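Local coordinates for protein xylulokinase (Brucella ovis, PDB 5VM1) that probably phosphorylates D-xylulose at the expense of ATP, giving D-xylulose 5-phosphate, as a sugar kinase of the FGGY family, at residues 174-177 against 178-181; 475-478 against 479-482; 140-143 against 144-148. All coordinates share one frame; numbering follows the deposited sequence.

Interaction 1: 174-177 against 178-181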
ATOM      1  N   ILE A 174       1.464 -10.929 -17.565  1.00 42.46           N
ATOM      2  CA  ILE A 174       1.446 -11.672 -16.311  1.00 40.49           C
ATOM      3  C   ILE A 174       1.248 -10.688 -15.163  1.00 46.14           C
ATOM      4  O   ILE A 174       1.782  -9.574 -15.188  1.00 39.28           O
ATOM      5  CB  ILE A 174       2.745 -12.501 -16.130  1.00 47.32           C
ATOM      6  CG1 ILE A 174       2.858 -13.603 -17.195  1.00 43.24           C
ATOM      7  CG2 ILE A 174       2.862 -13.083 -14.720  1.00 43.28           C
ATOM      8  CD1 ILE A 174       4.210 -14.299 -17.171  1.00 40.23           C
ATOM      9  N   SER A 175       0.484 -11.109 -14.153  1.00 43.70           N
ATOM     10  CA  SER A 175       0.324 -10.381 -12.907  1.00 28.76           C
ATOM     11  C   SER A 175       0.474 -11.343 -11.736  1.00 34.25           C
ATOM     12  O   SER A 175       0.329 -12.562 -11.890  1.00 41.52           O
ATOM     13  CB  SER A 175      -1.051  -9.722 -12.850  1.00 27.48           C
ATOM     14  OG  SER A 175      -1.111  -8.754 -11.827  1.00 35.70           O
ATOM     15  N   ASP A 176       0.713 -10.787 -10.545  1.00 35.12           N
ATOM     16  CA  ASP A 176       0.835 -11.581  -9.327  1.00 33.72           C
ATOM     17  C   ASP A 176      -0.466 -11.512  -8.531  1.00 27.36           C
ATOM     18  O   ASP A 176      -1.335 -10.686  -8.797  1.00 26.32           O
ATOM     19  CB  ASP A 176       2.029 -11.121  -8.470  1.00 35.75           C
ATOM     20  CG  ASP A 176       1.699  -9.911  -7.584  1.00 43.04           C
ATOM     21  OD1 ASP A 176       1.550  -8.805  -8.142  1.00 41.65           O
ATOM     22  OD2 ASP A 176       1.622 -10.049  -6.341  1.00 45.89           O
ATOM     23  N   MET A 177      -0.600 -12.422  -7.560  1.00 29.17           N
ATOM     24  CA  MET A 177      -1.851 -12.528  -6.806  1.00 29.22           C
ATOM     25  C   MET A 177      -2.172 -11.258  -6.017  1.00 30.01           C
ATOM     26  O   MET A 177      -3.335 -10.832  -5.994  1.00 36.30           O
ATOM     27  CB  MET A 177      -1.810 -13.730  -5.872  1.00 36.08           C
ATOM     28  CG  MET A 177      -1.730 -15.047  -6.600  1.00 45.17           C
ATOM     29  SD  MET A 177      -3.043 -15.261  -7.820  1.00 40.66           S
ATOM     30  CE  MET A 177      -2.492 -16.753  -8.627  1.00 33.73           C
ATOM     31  N   SER A 178      -1.158 -10.622  -5.397  1.00 26.04           N
ATOM     32  CA  SER A 178      -1.410  -9.522  -4.459  1.00 32.45           C
ATOM     33  C   SER A 178      -1.880  -8.278  -5.178  1.00 29.32           C
ATOM     34  O   SER A 178      -2.705  -7.525  -4.655  1.00 34.70           O
ATOM     35  CB  SER A 178      -0.160  -9.202  -3.632  1.00 30.68           C
ATOM     36  OG  SER A 178       0.798  -8.452  -4.358  1.00 27.50           O
ATOM     37  N   ASP A 179      -1.362  -8.048  -6.369  1.00 28.96           N
ATOM     38  CA  ASP A 179      -1.766  -6.881  -7.122  1.00 26.18           C
ATOM     39  C   ASP A 179      -3.127  -7.110  -7.745  1.00 32.46           C
ATOM     40  O   ASP A 179      -3.954  -6.190  -7.803  1.00 22.73           O
ATOM     41  CB  ASP A 179      -0.699  -6.591  -8.185  1.00 23.62           C
ATOM     42  CG  ASP A 179      -0.421  -5.091  -8.390  1.00 39.14           C
ATOM     43  OD1 ASP A 179      -1.124  -4.201  -7.832  1.00 32.04           O
ATOM     44  OD2 ASP A 179       0.574  -4.816  -9.096  1.00 35.95           O
ATOM     45  N   SER A 180      -3.388  -8.340  -8.164  1.00 33.15           N
ATOM     46  CA  SER A 180      -4.639  -8.619  -8.828  1.00 24.19           C
ATOM     47  C   SER A 180      -5.814  -8.747  -7.870  1.00 25.89           C
ATOM     48  O   SER A 180      -6.955  -8.512  -8.290  1.00 27.22           O
ATOM     49  CB  SER A 180      -4.460  -9.862  -9.683  1.00 31.48           C
ATOM     50  OG  SER A 180      -3.811  -9.497 -10.894  1.00 39.88           O
ATOM     51  N   ALA A 181      -5.565  -9.031  -6.586  1.00 31.36           N
ATOM     52  CA  ALA A 181      -6.642  -8.991  -5.598  1.00 37.89           C
ATOM     53  C   ALA A 181      -7.189  -7.580  -5.426  1.00 33.96           C
ATOM     54  O   ALA A 181      -8.299  -7.414  -4.904  1.00 37.26           O
ATOM     55  CB  ALA A 181      -6.179  -9.544  -4.244  1.00 25.27           C
TER
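D176, the last residue of strand 174-176, is the N-cap of the short helix 177-180. OD2 takes two bonds from S178: the hydroxyl OG reaches its syn lone pair at 2.7 Å, while the amide N of S178 arrives from above the carboxylate plane, 3.0 Å from OD2. The other oxygen, OD1, takes a weak bond from D179 N and a salt bridge from K162. A chi1 of 83° wedges the carboxylate between its own backbone N and carbonyl, turning it back over the first amides of the helix. D176 also uses its backbone, its O accepting from S180 N at 3.2 Å. Beside the cap, S180 OG donates to S175 OG over 3.0 Å, and S175 OG is bonded in turn to D163. Further out, M177 packs on L211 of strand 210-212 and on C288. The carboxylates of D176 and D179 lie close, OD1 of the former 4.2 Å from OD2 of the latter, and K162 bridges to D179 as well. This lysine would probably offset part of the repulsion between the two buried acids, and D179 touches M87, a predicted substrate-binding residue. The charge network therefore probably borders the sugar site.

Interaction 2: 475-478 against 479-482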
ATOM      1  N   GLU A 475      -8.983   4.909  29.223  1.00 55.60           N
ATOM      2  CA  GLU A 475     -10.036   5.850  29.551  1.00 55.52           C
ATOM      3  C   GLU A 475     -10.208   6.844  28.410  1.00 47.38           C
ATOM      4  O   GLU A 475     -11.333   7.100  27.965  1.00 46.02           O
ATOM      5  CB  GLU A 475      -9.667   6.509  30.880  1.00 68.54           C
ATOM      6  CG  GLU A 475     -10.586   7.533  31.465  1.00 82.52           C
ATOM      7  CD  GLU A 475      -9.908   8.218  32.632  1.00 93.10           C
ATOM      8  OE1 GLU A 475      -9.947   9.468  32.705  1.00 97.47           O
ATOM      9  OE2 GLU A 475      -9.302   7.494  33.457  1.00 94.77           O
ATOM     10  N   ALA A 476      -9.093   7.361  27.883  1.00 35.44           N
ATOM     11  CA  ALA A 476      -9.162   8.281  26.755  1.00 32.76           C
ATOM     12  C   ALA A 476      -9.602   7.568  25.477  1.00 42.65           C
ATOM     13  O   ALA A 476     -10.328   8.147  24.654  1.00 44.50           O
ATOM     14  CB  ALA A 476      -7.814   8.973  26.558  1.00 32.59           C
ATOM     15  N   TYR A 477      -9.170   6.318  25.283  1.00 42.66           N
ATOM     16  CA  TYR A 477      -9.645   5.574  24.123  1.00 43.15           C
ATOM     17  C   TYR A 477     -11.164   5.443  24.148  1.00 47.25           C
ATOM     18  O   TYR A 477     -11.825   5.612  23.114  1.00 49.92           O
ATOM     19  CB  TYR A 477      -9.004   4.176  24.018  1.00 36.85           C
ATOM     20  CG  TYR A 477      -9.762   3.380  22.975  1.00 30.58           C
ATOM     21  CD1 TYR A 477      -9.650   3.708  21.614  1.00 29.11           C
ATOM     22  CD2 TYR A 477     -10.656   2.366  23.342  1.00 31.87           C
ATOM     23  CE1 TYR A 477     -10.391   3.043  20.652  1.00 28.89           C
ATOM     24  CE2 TYR A 477     -11.394   1.688  22.394  1.00 31.72           C
ATOM     25  CZ  TYR A 477     -11.258   2.023  21.056  1.00 33.34           C
ATOM     26  OH  TYR A 477     -11.996   1.343  20.130  1.00 32.44           O
ATOM     27  N   GLN A 478     -11.739   5.146  25.320  1.00 45.62           N
ATOM     28  CA  GLN A 478     -13.189   4.972  25.388  1.00 41.67           C
ATOM     29  C   GLN A 478     -13.924   6.275  25.066  1.00 39.33           C
ATOM     30  O   GLN A 478     -14.957   6.255  24.384  1.00 34.42           O
ATOM     31  CB  GLN A 478     -13.590   4.417  26.757  1.00 36.75           C
ATOM     32  CG  GLN A 478     -13.096   2.977  26.989  1.00 41.62           C
ATOM     33  CD  GLN A 478     -13.746   1.958  26.053  1.00 57.29           C
ATOM     34  OE1 GLN A 478     -14.776   2.233  25.426  1.00 64.98           O
ATOM     35  NE2 GLN A 478     -13.102   0.800  25.901  1.00 56.54           N
ATOM     36  N   ARG A 479     -13.384   7.417  25.513  1.00 33.38           N
ATOM     37  CA  ARG A 479     -13.928   8.716  25.121  1.00 36.31           C
ATOM     38  C   ARG A 479     -13.928   8.870  23.604  1.00 43.20           C
ATOM     39  O   ARG A 479     -14.957   9.178  22.995  1.00 48.75           O
ATOM     40  CB  ARG A 479     -13.093   9.827  25.762  1.00 43.22           C
ATOM     41  CG  ARG A 479     -13.822  10.804  26.691  1.00 52.45           C
ATOM     42  CD  ARG A 479     -12.966  11.077  27.937  1.00 50.77           C
ATOM     43  NE  ARG A 479     -11.644  11.591  27.571  1.00 47.96           N
ATOM     44  CZ  ARG A 479     -10.541  11.434  28.303  1.00 51.12           C
ATOM     45  NH1 ARG A 479     -10.592  10.758  29.459  1.00 40.82           N
ATOM     46  NH2 ARG A 479      -9.377  11.945  27.869  1.00 49.46           N
ATOM     47  N   TYR A 480     -12.796   8.569  22.970  1.00 44.72           N
ATOM     48  CA  TYR A 480     -12.689   8.665  21.520  1.00 42.85           C
ATOM     49  C   TYR A 480     -13.702   7.755  20.836  1.00 40.50           C
ATOM     50  O   TYR A 480     -14.312   8.125  19.824  1.00 30.91           O
ATOM     51  CB  TYR A 480     -11.252   8.310  21.119  1.00 40.13           C
ATOM     52  CG  TYR A 480     -10.969   8.099  19.646  1.00 33.28           C
ATOM     53  CD1 TYR A 480     -11.272   6.885  19.018  1.00 27.11           C
ATOM     54  CD2 TYR A 480     -10.339   9.082  18.903  1.00 28.69           C
ATOM     55  CE1 TYR A 480     -10.996   6.680  17.687  1.00 31.24           C
ATOM     56  CE2 TYR A 480     -10.063   8.891  17.566  1.00 38.05           C
ATOM     57  CZ  TYR A 480     -10.386   7.683  16.961  1.00 39.60           C
ATOM     58  OH  TYR A 480     -10.087   7.484  15.629  1.00 41.34           O
ATOM     59  N   HIS A 481     -13.882   6.552  21.374  1.00 35.18           N
ATOM     60  CA  HIS A 481     -14.782   5.579  20.773  1.00 36.56           C
ATOM     61  C   HIS A 481     -16.247   6.001  20.905  1.00 33.18           C
ATOM     62  O   HIS A 481     -17.042   5.780  19.984  1.00 33.37           O
ATOM     63  CB  HIS A 481     -14.536   4.213  21.403  1.00 45.16           C
ATOM     64  CG  HIS A 481     -15.231   3.093  20.699  1.00 49.10           C
ATOM     65  ND1 HIS A 481     -16.009   2.166  21.356  1.00 47.48           N
ATOM     66  CD2 HIS A 481     -15.246   2.742  19.391  1.00 47.33           C
ATOM     67  CE1 HIS A 481     -16.483   1.298  20.483  1.00 51.64           C
ATOM     68  NE2 HIS A 481     -16.039   1.628  19.283  1.00 52.22           N
ATOM     69  N   ALA A 482     -16.635   6.569  22.063  1.00 38.69           N
ATOM     70  CA  ALA A 482     -18.012   7.021  22.292  1.00 32.64           C
ATOM     71  C   ALA A 482     -18.378   8.245  21.457  1.00 39.52           C
ATOM     72  O   ALA A 482     -19.563   8.488  21.221  1.00 46.44           O
ATOM     73  CB  ALA A 482     -18.242   7.322  23.769  1.00 33.74           C
TER
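E475 and R479 open this turn of helix 470-488 with an i to i+4 salt bridge, a loose one: OE1 lies 3.6 Å from NH1, at the guanidinium edge and in its plane. The glutamate is poorly ordered, and the carboxylate plane is turned 68° from that of the guanidinium. A476 supplies the floor of the same group, its CA and CB beneath one guanidinium face and CB 3.6 Å from NH2 of R479; bends at chi2 and chi3 fold the arginine back over the alanine. Y477 runs alongside H481, the two rings tilted by only 15° but slid apart, centroids 5.6 Å from each other. With CG of Y477 trans to its backbone N (chi1 168°), the phenol extends along the helix, setting OH over the rim of one imidazole face, 3.6 Å from H481 CD2. Y477 CE1 also makes a looser, oblique apolar contact with Y480 CD1. Q478 contributes mainly backbone, its O accepting from A482 N at 2.9 Å. Helix 367-390 receives the buried side, with D384 bonded to Y477 OH, R383 in a cation-pi contact with Y477 and F380 meeting the Y480 ring, while strand 337-339 is touched by R479 and Y480.

Interaction 3: 140-143 against 144-148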
ATOM      1  N   LYS A 140     -13.704   1.320 -12.560  1.00 34.83           N
ATOM      2  CA  LYS A 140     -13.169   2.174 -13.613  1.00 31.62           C
ATOM      3  C   LYS A 140     -13.525   1.620 -14.980  1.00 35.29           C
ATOM      4  O   LYS A 140     -13.713   2.390 -15.927  1.00 31.61           O
ATOM      5  CB  LYS A 140     -11.637   2.300 -13.530  1.00 27.76           C
ATOM      6  CG  LYS A 140     -10.987   2.849 -12.259  1.00 29.35           C
ATOM      7  CD  LYS A 140      -9.496   2.504 -12.422  1.00 37.84           C
ATOM      8  CE  LYS A 140      -8.623   2.450 -11.154  1.00 28.59           C
ATOM      9  NZ  LYS A 140      -8.872   3.505 -10.204  1.00 34.86           N
ATOM     10  N   LEU A 141     -13.617   0.287 -15.115  1.00 35.56           N
ATOM     11  CA  LEU A 141     -13.935  -0.250 -16.431  1.00 33.00           C
ATOM     12  C   LEU A 141     -15.411  -0.146 -16.772  1.00 41.12           C
ATOM     13  O   LEU A 141     -15.759  -0.065 -17.959  1.00 38.56           O
ATOM     14  CB  LEU A 141     -13.458  -1.688 -16.583  1.00 29.90           C
ATOM     15  CG  LEU A 141     -12.121  -1.434 -17.272  1.00 41.07           C
ATOM     16  CD1 LEU A 141     -10.911  -1.363 -16.317  1.00 28.01           C
ATOM     17  CD2 LEU A 141     -11.936  -2.268 -18.528  1.00 37.04           C
ATOM     18  N   VAL A 142     -16.292  -0.145 -15.771  1.00 42.39           N
ATOM     19  CA  VAL A 142     -17.671   0.199 -16.062  1.00 34.16           C
ATOM     20  C   VAL A 142     -17.750   1.662 -16.485  1.00 45.96           C
ATOM     21  O   VAL A 142     -18.450   2.010 -17.450  1.00 40.32           O
ATOM     22  CB  VAL A 142     -18.561  -0.125 -14.854  1.00 42.17           C
ATOM     23  CG1 VAL A 142     -20.050   0.143 -15.188  1.00 36.80           C
ATOM     24  CG2 VAL A 142     -18.305  -1.560 -14.357  1.00 33.50           C
ATOM     25  N   TRP A 143     -16.983   2.531 -15.809  1.00 42.34           N
ATOM     26  CA  TRP A 143     -16.909   3.941 -16.184  1.00 35.35           C
ATOM     27  C   TRP A 143     -16.548   4.105 -17.645  1.00 36.28           C
ATOM     28  O   TRP A 143     -17.203   4.862 -18.371  1.00 43.61           O
ATOM     29  CB  TRP A 143     -15.887   4.710 -15.309  1.00 37.77           C
ATOM     30  CG  TRP A 143     -15.986   6.195 -15.548  1.00 35.87           C
ATOM     31  CD1 TRP A 143     -16.856   7.060 -14.932  1.00 37.35           C
ATOM     32  CD2 TRP A 143     -15.244   6.990 -16.498  1.00 36.68           C
ATOM     33  NE1 TRP A 143     -16.711   8.326 -15.441  1.00 39.03           N
ATOM     34  CE2 TRP A 143     -15.735   8.316 -16.404  1.00 40.87           C
ATOM     35  CE3 TRP A 143     -14.227   6.716 -17.422  1.00 36.25           C
ATOM     36  CZ2 TRP A 143     -15.223   9.368 -17.179  1.00 40.21           C
ATOM     37  CZ3 TRP A 143     -13.734   7.760 -18.199  1.00 48.92           C
ATOM     38  CH2 TRP A 143     -14.236   9.073 -18.068  1.00 42.01           C
ATOM     39  N   VAL A 144     -15.502   3.396 -18.086  1.00 46.09           N
ATOM     40  CA  VAL A 144     -15.022   3.491 -19.465  1.00 45.79           C
ATOM     41  C   VAL A 144     -16.082   2.990 -20.444  1.00 37.98           C
ATOM     42  O   VAL A 144     -16.318   3.602 -21.491  1.00 39.94           O
ATOM     43  CB  VAL A 144     -13.687   2.722 -19.620  1.00 40.49           C
ATOM     44  CG1 VAL A 144     -13.176   2.761 -21.060  1.00 36.15           C
ATOM     45  CG2 VAL A 144     -12.628   3.267 -18.681  1.00 33.25           C
ATOM     46  N   ALA A 145     -16.765   1.891 -20.108  1.00 45.46           N
ATOM     47  CA  ALA A 145     -17.805   1.362 -20.991  1.00 39.64           C
ATOM     48  C   ALA A 145     -18.934   2.361 -21.214  1.00 41.81           C
ATOM     49  O   ALA A 145     -19.564   2.352 -22.278  1.00 52.90           O
ATOM     50  CB  ALA A 145     -18.335   0.033 -20.438  1.00 39.13           C
ATOM     51  N   ARG A 146     -19.192   3.238 -20.247  1.00 41.52           N
ATOM     52  CA  ARG A 146     -20.318   4.153 -20.320  1.00 43.81           C
ATOM     53  C   ARG A 146     -19.966   5.528 -20.848  1.00 51.56           C
ATOM     54  O   ARG A 146     -20.789   6.142 -21.543  1.00 47.69           O
ATOM     55  CB  ARG A 146     -20.926   4.355 -18.928  1.00 43.40           C
ATOM     56  CG  ARG A 146     -21.493   3.116 -18.306  1.00 42.80           C
ATOM     57  CD  ARG A 146     -22.052   3.408 -16.941  1.00 42.77           C
ATOM     58  NE  ARG A 146     -22.652   2.201 -16.399  1.00 56.66           N
ATOM     59  CZ  ARG A 146     -23.117   2.062 -15.166  1.00 48.33           C
ATOM     60  NH1 ARG A 146     -23.055   3.060 -14.294  1.00 42.67           N
ATOM     61  NH2 ARG A 146     -23.644   0.904 -14.819  1.00 42.89           N
ATOM     62  N   ASN A 147     -18.742   5.987 -20.609  1.00 44.67           N
ATOM     63  CA  ASN A 147     -18.362   7.341 -20.976  1.00 45.02           C
ATOM     64  C   ASN A 147     -17.348   7.385 -22.101  1.00 52.28           C
ATOM     65  O   ASN A 147     -17.277   8.391 -22.812  1.00 51.15           O
ATOM     66  CB  ASN A 147     -17.800   8.086 -19.760  1.00 43.82           C
ATOM     67  CG  ASN A 147     -18.807   8.208 -18.645  1.00 47.20           C
ATOM     68  OD1 ASN A 147     -18.753   7.464 -17.654  1.00 48.17           O
ATOM     69  ND2 ASN A 147     -19.764   9.118 -18.813  1.00 46.70           N
ATOM     70  N   GLU A 148     -16.563   6.319 -22.276  1.00 43.59           N
ATOM     71  CA  GLU A 148     -15.592   6.226 -23.354  1.00 44.13           C
ATOM     72  C   GLU A 148     -15.766   4.896 -24.092  1.00 44.19           C
ATOM     73  O   GLU A 148     -14.865   4.062 -24.133  1.00 44.83           O
ATOM     74  CB  GLU A 148     -14.170   6.371 -22.850  1.00 42.34           C
ATOM     75  CG  GLU A 148     -13.911   7.595 -22.048  1.00 42.34           C
ATOM     76  CD  GLU A 148     -12.443   7.749 -21.782  1.00 57.59           C
ATOM     77  OE1 GLU A 148     -11.971   8.891 -21.553  1.00 62.71           O
ATOM     78  OE2 GLU A 148     -11.756   6.713 -21.858  1.00 39.70           O
TER
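W143 leans its indole along the last turn of helix 137-147, where N147 and E148 meet it. Its CB sits 3.1 Å from the next amide, V144 N, a closeness set by the chain itself. With CG opposite the backbone N (chi1 -171°), the ring is carried toward the C-terminal end of the helix. On the five-membered side, the end of the N147 side chain lies over the indole face at CD1, NE1 and CE2. CE3 instead faces the backbone of V144 and, at 4.0 Å, its methyl CG2. Over the six-membered ring stands N147 CB, a CH-pi contact 3.9 Å from the centroid and 14° off the ring normal. CZ3, at the far side, reaches E148 CD at 3.8 Å, where the carboxylate plane is turned 56° from the ring; the acid itself is held in a salt bridge by R101.

This is the C-terminal turn of a helix in the N-terminal FGGY kinase domain. W143 O accepts from both N147 N and R146 N, a mixed i to i+4 and i to i+3 pattern, and E148 is the first residue to leave helical angles before helix 149-153 begins.

Next to W143 in sequence, V142 puts CG1 over the rim of one face of the guanidinium of R146, a turn later, with CG1 3.5 Å from R146 NE. The extended arginine runs beside the valine to a salt bridge with E117. W143 meets W48 with steeply inclined ring planes and has R110 as a cation-pi partner; V144 packs against I151 and F152.

All three contacts join neighbours along the chain, yet their chemistry follows their depth. Interaction 1 is buried and mainly polar, at a junction between strand and helix, where carboxylates, hydroxyls and backbone amides bond to one another and to outside partners such as K162 and D163. Interaction 2 lies within one helix and interaction 3 on the last turns of another and the residue after it; both are partly buried, and there aromatic rings and arginines share the work with backbone bonds. Residues 140-148 and 174-181 belong to the N-terminal FGGY domain, their centres about 22 Å apart and each near a predicted substrate-binding residue. Interaction 2, across the chain's centre from interaction 1, lies far from the predicted catalytic and substrate-binding residues.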